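Local coordinates for protein diacylglycerol lipase (Aspergillus oryzae, PDB 5XK2) that is a lipase that probably hydrolyses mono- and diacylglycerols by the serine-hydrolase mechanism of class 3 lipases of the alpha/beta-hydrolase superfamily, at residues Ala26-Pro31 against Ala72-Val77; Val59-Ser64 against Arg128-Lys133. All blocks are in the same frame, centred on the assembly; numbering follows the deposited sequence.

Overall arrangement
The two interactions cover opposite faces of one edge of the mixed central sheet, their centres about 11 Å apart. Interaction 1 sets the end of helix 14-27 and the turn after it against strand 71-78; interaction 2 sets helix 118-138 against strand 58-65, the outermost strand at that end. The two strands are antiparallel neighbours, joined across a classic beta bulge, where K60 and L61 both face V75, by probable hydrogen bonds from V75 N to L61 O and from K60 N to V75 O. In chain order the segments alternate: 26-31, 59-64, 72-77, 128-133. Thus the N-terminal part of the chain is built into the same helix-sheet-helix layering as the lipase core.

Interaction 1: residues Ala26-Pro31 against Ala72-Val77; sequences AATYCP and AGFVAV
F74 reaches from its strand to the end of helix 14-27 and meets A27 and T28 through CE2 and CZ of its ring. The closest approach is T28 CG2 to F74 CE2, 3.7 Å, and it is oblique to the ring; A27 CB lies 4.0 Å from F74 CZ. The backbone joins in as well, since A27 C sits at the ring edge, close to its plane, 3.9 Å from F74 CE2. A chi1 of 53° places F74 CG between its own backbone N and carbonyl carbon, and this swings the ring toward the helix end. T28 divides its branches: CG2 takes the apolar contact, while OG1 bonds to the A25 carbonyl one turn back.

This cluster is the tight part, and all three touching residues are buried. Contact thins toward A72, where A72 CB stays 5.0 Å from T28 O, although T28 and G73 bring their CA atoms to 5.3 Å. Farther along the chain, exposed P31 starts the next helix beyond the contact, with C30 as its N-cap and in a disulfide to C278. A87 of strand 83-89 touches both T28 and F74, extending the packing across the sheet. A type I turn, A27 to C30, at the C-terminal part of helix 14-27 and packed on a sheet face is consistent with the layered alpha/beta-hydrolase architecture of class 3 lipases.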
# COMPACT_ATOMS: atom_id res chain seq x y z
N ALA A 26 17.59 -5.26 -5.01
CA ALA A 26 16.60 -5.99 -5.80
C ALA A 26 16.54 -7.46 -5.37
O ALA A 26 15.47 -8.05 -5.26
CB ALA A 26 16.91 -5.89 -7.29
N ALA A 27 17.71 -8.04 -5.11
CA ALA A 27 17.79 -9.43 -4.74
C ALA A 27 17.10 -9.74 -3.39
O ALA A 27 16.68 -10.88 -3.18
CB ALA A 27 19.26 -9.87 -4.70
N THR A 28 16.97 -8.74 -2.51
CA THR A 28 16.33 -8.98 -1.21
C THR A 28 14.83 -9.20 -1.32
O THR A 28 14.22 -9.65 -0.36
CB THR A 28 16.52 -7.81 -0.21
OG1 THR A 28 15.82 -6.65 -0.67
CG2 THR A 28 17.99 -7.52 -0.04
N TYR A 29 14.24 -8.88 -2.47
CA TYR A 29 12.81 -9.14 -2.68
C TYR A 29 12.51 -10.57 -3.13
O TYR A 29 11.37 -11.01 -3.07
CB TYR A 29 12.23 -8.18 -3.71
CG TYR A 29 12.10 -6.77 -3.19
CD1 TYR A 29 11.01 -6.39 -2.44
CD2 TYR A 29 13.07 -5.82 -3.47
CE1 TYR A 29 10.87 -5.08 -1.98
CE2 TYR A 29 12.95 -4.51 -3.02
CZ TYR A 29 11.85 -4.15 -2.28
OH TYR A 29 11.74 -2.85 -1.83
N CYS A 30 13.54 -11.30 -3.58
CA CYS A 30 13.36 -12.67 -4.07
C CYS A 30 13.32 -13.64 -2.91
O CYS A 30 14.30 -13.74 -2.18
CB CYS A 30 14.50 -13.07 -5.00
SG CYS A 30 14.90 -11.90 -6.31
N PRO A 31 12.22 -14.37 -2.74
CA PRO A 31 12.14 -15.26 -1.57
C PRO A 31 13.29 -16.26 -1.50
O PRO A 31 13.78 -16.53 -0.41
CB PRO A 31 10.79 -15.96 -1.77
CG PRO A 31 9.98 -14.94 -2.54
CD PRO A 31 10.96 -14.34 -3.51
N ALA A 72 13.52 -8.99 6.03
CA ALA A 72 14.24 -10.13 5.46
C ALA A 72 15.52 -9.63 4.82
O ALA A 72 15.71 -8.42 4.68
CB ALA A 72 13.38 -10.88 4.44
N GLY A 73 16.42 -10.53 4.46
CA GLY A 73 17.62 -10.12 3.76
C GLY A 73 18.71 -11.16 3.85
O GLY A 73 18.45 -12.33 4.13
N PHE A 74 19.95 -10.75 3.62
CA PHE A 74 21.05 -11.69 3.61
C PHE A 74 22.38 -10.99 3.84
O PHE A 74 22.48 -9.77 3.66
CB PHE A 74 21.10 -12.48 2.28
CG PHE A 74 21.12 -11.60 1.05
CD1 PHE A 74 22.29 -10.94 0.67
CD2 PHE A 74 19.97 -11.41 0.30
CE1 PHE A 74 22.28 -10.07 -0.45
CE2 PHE A 74 19.96 -10.57 -0.81
CZ PHE A 74 21.11 -9.90 -1.19
N VAL A 75 23.38 -11.77 4.22
CA VAL A 75 24.77 -11.35 4.14
C VAL A 75 25.40 -12.20 3.05
O VAL A 75 25.33 -13.43 3.10
CB VAL A 75 25.54 -11.55 5.45
CG1 VAL A 75 26.97 -11.04 5.30
CG2 VAL A 75 24.83 -10.81 6.59
N ALA A 76 25.97 -11.55 2.04
CA ALA A 76 26.55 -12.27 0.91
C ALA A 76 28.00 -11.87 0.68
O ALA A 76 28.45 -10.81 1.15
CB ALA A 76 25.72 -12.00 -0.35
N VAL A 77 28.73 -12.74 -0.00
CA VAL A 77 30.13 -12.47 -0.31
C VAL A 77 30.26 -12.27 -1.81
O VAL A 77 29.85 -13.14 -2.59
CB VAL A 77 31.04 -13.64 0.13
CG1 VAL A 77 32.47 -13.37 -0.29
CG2 VAL A 77 30.95 -13.86 1.63

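Interaction 2: residues Val59-Ser64 against Arg128-Lys133; sequences VKLSFS and RDRIIK
L61, F63, R130 and I131 carry this contact, which combines apolar packing with water-mediated bonding. In the apolar part, F63 and I131 cross at about a right angle: I131 CD1 approaches the ring obliquely, 3.8 Å from F63 CE2. With chi1 at 48°, F63 holds its ring over its own backbone, and the far end of the ring reaches I131. L61 also runs across its partner, with CD2 3.9 Å from R130 CB and 3.8 Å from R130 O. That carbonyl bonds to T134 OG1 in the next turn of the helix.

The polar part centres on the R130 guanidinium, whose chain bends at chi3 (-76°) and brings NH1 to 3.8 Å from F63 CB, oblique to the group. Three waters lie in its plane at the edge and link NH1 to the strand backbone. Water 1 donates to S62 O and accepts from R130 NH1 at 3.0 Å. Water 2 accepts from S64 N, with a weak bond from NH1; water 3 accepts from NH1 at 3.1 Å and donates weakly to S64 O. NH1 has two hydrogens for three waters, consistent with the weak bond to water 2 being a shared one. R130 NH2 bonds to V126 O, a second anchor that helps to fix the group's orientation on this exposed side of the helix.

Strand 61-64 and helix 128-133 run nearly antiparallel, at 173°, with axes 9.8 Å apart. I131, the buried neighbour of R130, continues onto V75 of strand 71-78 and V86 and F88 of strand 83-89, so helix 118-138 spans three neighbouring strands of the sheet.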
# COMPACT_ATOMS: atom_id res chain seq x y z
N VAL A 59 25.40 -16.35 -0.92
CA VAL A 59 24.84 -16.15 0.43
C VAL A 59 25.66 -16.87 1.49
O VAL A 59 25.99 -18.04 1.36
CB VAL A 59 23.36 -16.65 0.50
CG1 VAL A 59 22.83 -16.56 1.94
CG2 VAL A 59 22.48 -15.82 -0.43
N LYS A 60 25.97 -16.13 2.56
CA LYS A 60 26.62 -16.68 3.76
C LYS A 60 25.53 -16.94 4.79
O LYS A 60 25.56 -17.97 5.49
CB LYS A 60 27.71 -15.75 4.30
CG LYS A 60 28.53 -16.41 5.41
CD LYS A 60 29.27 -17.62 4.81
CE LYS A 60 29.94 -18.50 5.82
NZ LYS A 60 30.67 -19.58 5.07
N LEU A 61 24.66 -15.96 4.99
CA LEU A 61 23.54 -16.10 5.91
C LEU A 61 22.33 -15.38 5.37
O LEU A 61 22.46 -14.31 4.81
CB LEU A 61 23.89 -15.54 7.30
CG LEU A 61 22.77 -15.62 8.35
CD1 LEU A 61 22.35 -17.06 8.60
CD2 LEU A 61 23.20 -14.98 9.65
N SER A 62 21.15 -15.97 5.51
CA SER A 62 19.92 -15.28 5.18
C SER A 62 19.08 -15.17 6.45
O SER A 62 19.27 -15.93 7.42
CB SER A 62 19.15 -16.00 4.07
OG SER A 62 18.67 -17.25 4.57
N PHE A 63 18.15 -14.23 6.45
CA PHE A 63 17.28 -14.02 7.59
C PHE A 63 15.92 -13.54 7.13
O PHE A 63 15.78 -12.82 6.13
CB PHE A 63 17.90 -13.02 8.59
CG PHE A 63 18.42 -11.77 7.95
CD1 PHE A 63 17.60 -10.67 7.77
CD2 PHE A 63 19.76 -11.67 7.58
CE1 PHE A 63 18.09 -9.51 7.18
CE2 PHE A 63 20.26 -10.53 6.99
CZ PHE A 63 19.43 -9.45 6.79
N SER A 64 14.89 -14.02 7.82
CA SER A 64 13.53 -13.60 7.51
C SER A 64 12.73 -13.56 8.81
O SER A 64 12.71 -14.55 9.54
CB SER A 64 12.92 -14.55 6.49
OG SER A 64 11.66 -14.09 6.04
N ARG A 128 20.62 -7.96 14.23
CA ARG A 128 21.97 -7.42 14.42
C ARG A 128 23.01 -8.45 14.88
O ARG A 128 24.13 -8.50 14.35
CB ARG A 128 21.93 -6.26 15.42
CG ARG A 128 23.29 -5.84 15.92
CD ARG A 128 23.22 -4.52 16.71
NE ARG A 128 22.50 -4.67 17.99
CZ ARG A 128 22.29 -3.66 18.83
NH1 ARG A 128 22.73 -2.43 18.52
NH2 ARG A 128 21.66 -3.87 19.98
N ASP A 129 22.67 -9.24 15.89
CA ASP A 129 23.63 -10.18 16.46
C ASP A 129 24.10 -11.23 15.44
O ASP A 129 25.30 -11.52 15.34
CB ASP A 129 23.02 -10.87 17.68
CG ASP A 129 22.81 -9.90 18.83
OD1 ASP A 129 23.50 -8.86 18.88
OD2 ASP A 129 21.95 -10.18 19.69
N ARG A 130 23.15 -11.78 14.69
CA ARG A 130 23.43 -12.74 13.61
C ARG A 130 24.33 -12.14 12.55
O ARG A 130 25.25 -12.78 12.05
CB ARG A 130 22.14 -13.19 12.95
CG ARG A 130 21.52 -14.42 13.47
CD ARG A 130 20.17 -14.51 12.80
NE ARG A 130 19.22 -13.56 13.37
CZ ARG A 130 17.94 -13.53 13.06
NH1 ARG A 130 17.47 -14.37 12.14
NH2 ARG A 130 17.12 -12.68 13.66
N ILE A 131 24.04 -10.89 12.18
CA ILE A 131 24.80 -10.24 11.12
C ILE A 131 26.23 -9.93 11.56
O ILE A 131 27.18 -10.18 10.83
CB ILE A 131 24.06 -8.96 10.65
CG1 ILE A 131 22.80 -9.36 9.87
CG2 ILE A 131 24.99 -8.09 9.80
CD1 ILE A 131 21.85 -8.21 9.55
N ILE A 132 26.40 -9.43 12.78
CA ILE A 132 27.73 -9.17 13.30
C ILE A 132 28.53 -10.46 13.43
O ILE A 132 29.72 -10.50 13.09
CB ILE A 132 27.64 -8.44 14.65
CG1 ILE A 132 27.14 -7.01 14.41
CG2 ILE A 132 29.00 -8.43 15.36
CD1 ILE A 132 26.87 -6.25 15.67
N LYS A 133 27.87 -11.52 13.89
CA LYS A 133 28.51 -12.83 14.00
C LYS A 133 29.06 -13.24 12.65
O LYS A 133 30.21 -13.69 12.53
CB LYS A 133 27.52 -13.88 14.51
CG LYS A 133 28.11 -15.31 14.60
CD LYS A 133 27.00 -16.33 14.83
CE LYS A 133 27.54 -17.73 15.18
NZ LYS A 133 27.47 -18.70 14.04
O HOH W 1 18.91 -16.14 10.20
O HOH W 2 15.49 -15.86 10.12
O HOH W 3 14.59 -13.54 11.51